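Local coordinates for protein putative ABC transporter subunit, substrate-binding component (Rhodopseudomonas palustris, PDB 4EVQ) that probably serves as the solute-binding component of an ABC transporter for benzoate derivatives and binds 4-hydroxybenzoate, at residues A269-Q272 / A273-K276; E316-A319 / A320-A323. All coordinates share one frame; numbering follows the deposited sequence.

Contact 1 of 2, residues A269-Q272 / A273-K276; sequences AENQ and AFVK
Asn271 lies across Val275 one turn further along the helix, its OD1 3.5 Å from Val275 CG2. That methyl is set beside Val275's own backbone N, with CG1 taking the position anti to it (chi1 167°), and this brings CG2 over the preceding turn, 3.3 Å from Asn271 O as well. The same OD1 comes up at the edge of the Phe274 ring, near its plane and 4.0 Å from CD2; amide and ring planes are 36° apart. Neither neighbour offers the amide a polar partner, so its bonds go outward: OD1 pairs with Tyr262 OH, while ND2 gives hydrogen bonds to the carbonyl oxygens of Ser264 and Leu266, the latter also accepting one from Gln272 NE2. With both ends gripped, the flip of this buried amide is fixed. A leucine here would probably cost the Tyr262 hydroxyl and Ser264 O their partner from this side chain, leave Leu266 O with Gln272 NE2, and set the residues leading into the helix freer to shift against it. Phe274 swings its ring off the helix, CG anti to the backbone N, to meet Trp294 with planes at about 55°; Glu270 OE2 accepts a hydrogen bond from NE1 of the same tryptophan. Beneath these side chains run four consecutive i to i+4 backbone bonds, the shortest from Val275 N to Asn271 O at 2.8 Å and the longest from Lys276 N to Gln272 O at 3.2 Å. These are the first turns of an amphipathic alpha helix, 269-282, fastened on one flank to the segment that leads into it and to helix 288-306, within the alpha/beta fold of a periplasmic binding protein.

Contact 2 of 2, residues E316-A319 / A320-A323; sequences ELNA and AMAA
The final turns of helix 314-322, a short helix on the outside of the lobe built round the six-stranded sheet, hold this contact together. Met321, here a selenomethionine, lies obliquely across Leu317 one turn back. Its CG is placed beside the backbone N (chi1 -68°), and a bend about the bond from CG to selenium (chi3 -62°) turns the terminal methyl back toward the preceding turn. Met321 CE therefore sits 3.6 Å from Leu317 CD2, with the selenium itself 4.0 Å from the same methyl. CE also meets the amide oxygen of Asn318, 3.5 Å from OD1, where the two side chains run side by side and point the same way. All three side chains are buried. Met321 reaches Phe129 of strand 128-130 and Leu299 of helix 288-306, while Asn318 rests on Phe129, Pro108 and Asn127. Among the small side chains, Ala320 CB lies 3.5 Å from Glu316 O and touches Ala306 of helix 288-306. Consecutive i to i+4 bonds carry the backbone, with Ala322 N 3.0 Å from Asn318 O; the last, from Ala323 N to Ala319 O, is longer at 3.2 Å and less straight at 144°. Apolar and amide side chains on one flank, with Ala319 and Ala323 on the exposed side, make an amphipathic helix laid against an edge strand of an alpha/beta lobe.

In the fold
Contact 1 and contact 2 follow one another along the chain in two separate helices, 269-282 and 314-322, with centres about 26 Å apart and nearest atoms about 15 Å apart. Both are partly buried: contact 1 buries Asn271 and Phe274, contact 2 buries Leu317, Asn318 and Met321, and the rest of each is at least partly exposed. Both put side chains on helix 288-306. Their chemistry differs. Contact 1, at the start of its helix, is rich in hydrogen bonds to residues just before it (Tyr262, Ser264, Leu266) and to Trp294; contact 2, at the end of its helix, relies on apolar packing and alanines against strand 128-130 of the six-stranded sheet.

Contact 1 of 2, residues A269-Q272 / A273-K276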
loop_
_atom_site.group_PDB
_atom_site.type_symbol
_atom_site.label_atom_id
_atom_site.label_comp_id
_atom_site.label_asym_id
_atom_site.label_seq_id
_atom_site.Cartn_x
_atom_site.Cartn_y
_atom_site.Cartn_z
ATOM N N ALA A 269 -9.819 -4.131 18.766
ATOM C CA ALA A 269 -10.335 -5.502 18.765
ATOM C C ALA A 269 -10.188 -6.166 17.395
ATOM O O ALA A 269 -9.932 -7.355 17.307
ATOM C CB ALA A 269 -11.768 -5.503 19.170
ATOM N N GLU A 270 -10.367 -5.390 16.336
ATOM C CA GLU A 270 -10.301 -5.923 14.991
ATOM C C GLU A 270 -8.881 -6.405 14.711
ATOM O O GLU A 270 -8.705 -7.491 14.174
ATOM C CB GLU A 270 -10.714 -4.889 13.966
ATOM C CG GLU A 270 -10.698 -5.396 12.520
ATOM C CD GLU A 270 -11.866 -6.306 12.118
ATOM O OE1 GLU A 270 -12.866 -6.538 12.878
ATOM O OE2 GLU A 270 -11.771 -6.772 10.993
ATOM N N ASN A 271 -7.895 -5.592 15.061
ATOM C CA ASN A 271 -6.511 -6.012 14.871
ATOM C C ASN A 271 -6.146 -7.201 15.711
ATOM O O ASN A 271 -5.463 -8.110 15.218
ATOM C CB ASN A 271 -5.529 -4.871 15.121
ATOM C CG ASN A 271 -4.175 -5.191 14.621
ATOM O OD1 ASN A 271 -4.026 -5.684 13.508
ATOM N ND2 ASN A 271 -3.174 -4.912 15.415
ATOM N N GLN A 272 -6.600 -7.244 16.965
ATOM C CA GLN A 272 -6.223 -8.359 17.795
ATOM C C GLN A 272 -6.750 -9.661 17.196
ATOM O O GLN A 272 -6.057 -10.658 17.181
ATOM C CB GLN A 272 -6.712 -8.131 19.228
ATOM C CG GLN A 272 -5.947 -6.972 19.905
ATOM C CD GLN A 272 -4.431 -7.096 19.808
ATOM O OE1 GLN A 272 -3.840 -8.068 20.289
ATOM N NE2 GLN A 272 -3.785 -6.107 19.177
ATOM N N ALA A 273 -7.985 -9.646 16.703
ATOM C CA ALA A 273 -8.582 -10.855 16.175
ATOM C C ALA A 273 -7.955 -11.240 14.835
ATOM O O ALA A 273 -7.751 -12.409 14.546
ATOM C CB ALA A 273 -10.063 -10.668 16.023
ATOM N N PHE A 274 -7.677 -10.234 14.020
ATOM C CA PHE A 274 -7.054 -10.457 12.728
ATOM C C PHE A 274 -5.643 -11.036 12.858
ATOM O O PHE A 274 -5.293 -11.975 12.168
ATOM C CB PHE A 274 -7.014 -9.098 12.004
ATOM C CG PHE A 274 -6.219 -9.100 10.724
ATOM C CD1 PHE A 274 -6.642 -9.785 9.618
ATOM C CD2 PHE A 274 -5.073 -8.331 10.633
ATOM C CE1 PHE A 274 -5.899 -9.776 8.452
ATOM C CE2 PHE A 274 -4.336 -8.285 9.476
ATOM C CZ PHE A 274 -4.756 -9.000 8.384
ATOM N N VAL A 275 -4.838 -10.444 13.728
ATOM C CA VAL A 275 -3.475 -10.935 13.912
ATOM C C VAL A 275 -3.549 -12.373 14.377
ATOM O O VAL A 275 -2.825 -13.224 13.862
ATOM C CB VAL A 275 -2.692 -10.079 14.900
ATOM C CG1 VAL A 275 -1.383 -10.752 15.335
ATOM C CG2 VAL A 275 -2.404 -8.722 14.269
ATOM N N LYS A 276 -4.436 -12.671 15.331
ATOM C CA LYS A 276 -4.551 -14.057 15.840
ATOM C C LYS A 276 -4.927 -15.036 14.729
ATOM O O LYS A 276 -4.320 -16.107 14.585
ATOM C CB LYS A 276 -5.562 -14.115 16.994
ATOM C CG LYS A 276 -5.730 -15.519 17.613
ATOM C CD LYS A 276 -6.561 -15.460 18.891
ATOM C CE LYS A 276 -6.918 -16.861 19.401
ATOM N NZ LYS A 276 -7.940 -16.800 20.481
#

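Contact 2 of 2, residues E316-A319 / A320-A323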
loop_
_atom_site.group_PDB
_atom_site.type_symbol
_atom_site.label_atom_id
_atom_site.label_comp_id
_atom_site.label_asym_id
_atom_site.label_seq_id
_atom_site.Cartn_x
_atom_site.Cartn_y
_atom_site.Cartn_z
ATOM N N GLU A 316 -25.550 0.615 -7.495
ATOM C CA GLU A 316 -25.935 0.549 -6.117
ATOM C C GLU A 316 -24.830 -0.099 -5.259
ATOM O O GLU A 316 -24.563 0.345 -4.142
ATOM C CB GLU A 316 -27.223 -0.272 -6.057
ATOM C CG GLU A 316 -28.417 0.362 -6.799
ATOM C CD GLU A 316 -28.525 0.129 -8.324
ATOM O OE1 GLU A 316 -27.695 -0.519 -8.972
ATOM O OE2 GLU A 316 -29.524 0.620 -8.883
ATOM N N LEU A 317 -24.218 -1.147 -5.784
ATOM C CA LEU A 317 -23.100 -1.771 -5.109
ATOM C C LEU A 317 -21.956 -0.757 -4.901
ATOM O O LEU A 317 -21.464 -0.605 -3.788
ATOM C CB LEU A 317 -22.647 -2.959 -5.946
ATOM C CG LEU A 317 -21.600 -3.873 -5.256
ATOM C CD1 LEU A 317 -21.600 -5.258 -5.897
ATOM C CD2 LEU A 317 -20.186 -3.302 -5.314
ATOM N N ASN A 318 -21.595 -0.019 -5.947
ATOM C CA ASN A 318 -20.511 0.960 -5.841
ATOM C C ASN A 318 -20.887 2.083 -4.890
ATOM O O ASN A 318 -20.057 2.547 -4.116
ATOM C CB ASN A 318 -20.156 1.500 -7.231
ATOM C CG ASN A 318 -19.442 0.483 -8.083
ATOM O OD1 ASN A 318 -18.690 -0.301 -7.598
ATOM N ND2 ASN A 318 -19.676 0.526 -9.365
ATOM N N ALA A 319 -22.156 2.522 -4.919
ATOM C CA ALA A 319 -22.533 3.631 -4.035
ATOM C C ALA A 319 -22.425 3.178 -2.562
ATOM O O ALA A 319 -22.070 3.941 -1.664
ATOM C CB ALA A 319 -23.961 4.113 -4.355
ATOM N N ALA A 320 -22.768 1.925 -2.312
ATOM C CA ALA A 320 -22.673 1.404 -0.968
ATOM C C ALA A 320 -21.228 1.329 -0.485
ATOM O O ALA A 320 -20.954 1.605 0.681
ATOM C CB ALA A 320 -23.355 0.063 -0.879
HETATM N N MSE A 321 -20.313 0.955 -1.372
HETATM C CA MSE A 321 -18.913 0.952 -0.998
HETATM C C MSE A 321 -18.433 2.366 -0.705
HETATM O O MSE A 321 -17.642 2.575 0.214
HETATM C CB MSE A 321 -18.106 0.290 -2.101
HETATM C CG MSE A 321 -18.417 -1.181 -2.198
HETATM SE SE MSE A 321 -17.057 -2.319 -3.013
HETATM C CE MSE A 321 -17.077 -1.508 -4.739
ATOM N N ALA A 322 -18.871 3.343 -1.478
ATOM C CA ALA A 322 -18.422 4.700 -1.239
ATOM C C ALA A 322 -18.785 5.211 0.139
ATOM O O ALA A 322 -18.008 5.963 0.760
ATOM C CB ALA A 322 -18.984 5.625 -2.322
ATOM N N ALA A 323 -19.933 4.775 0.634
ATOM C CA ALA A 323 -20.463 5.195 1.925
ATOM C C ALA A 323 -20.054 4.269 3.059
ATOM O O ALA A 323 -20.427 4.485 4.212
ATOM C CB ALA A 323 -21.979 5.266 1.824
#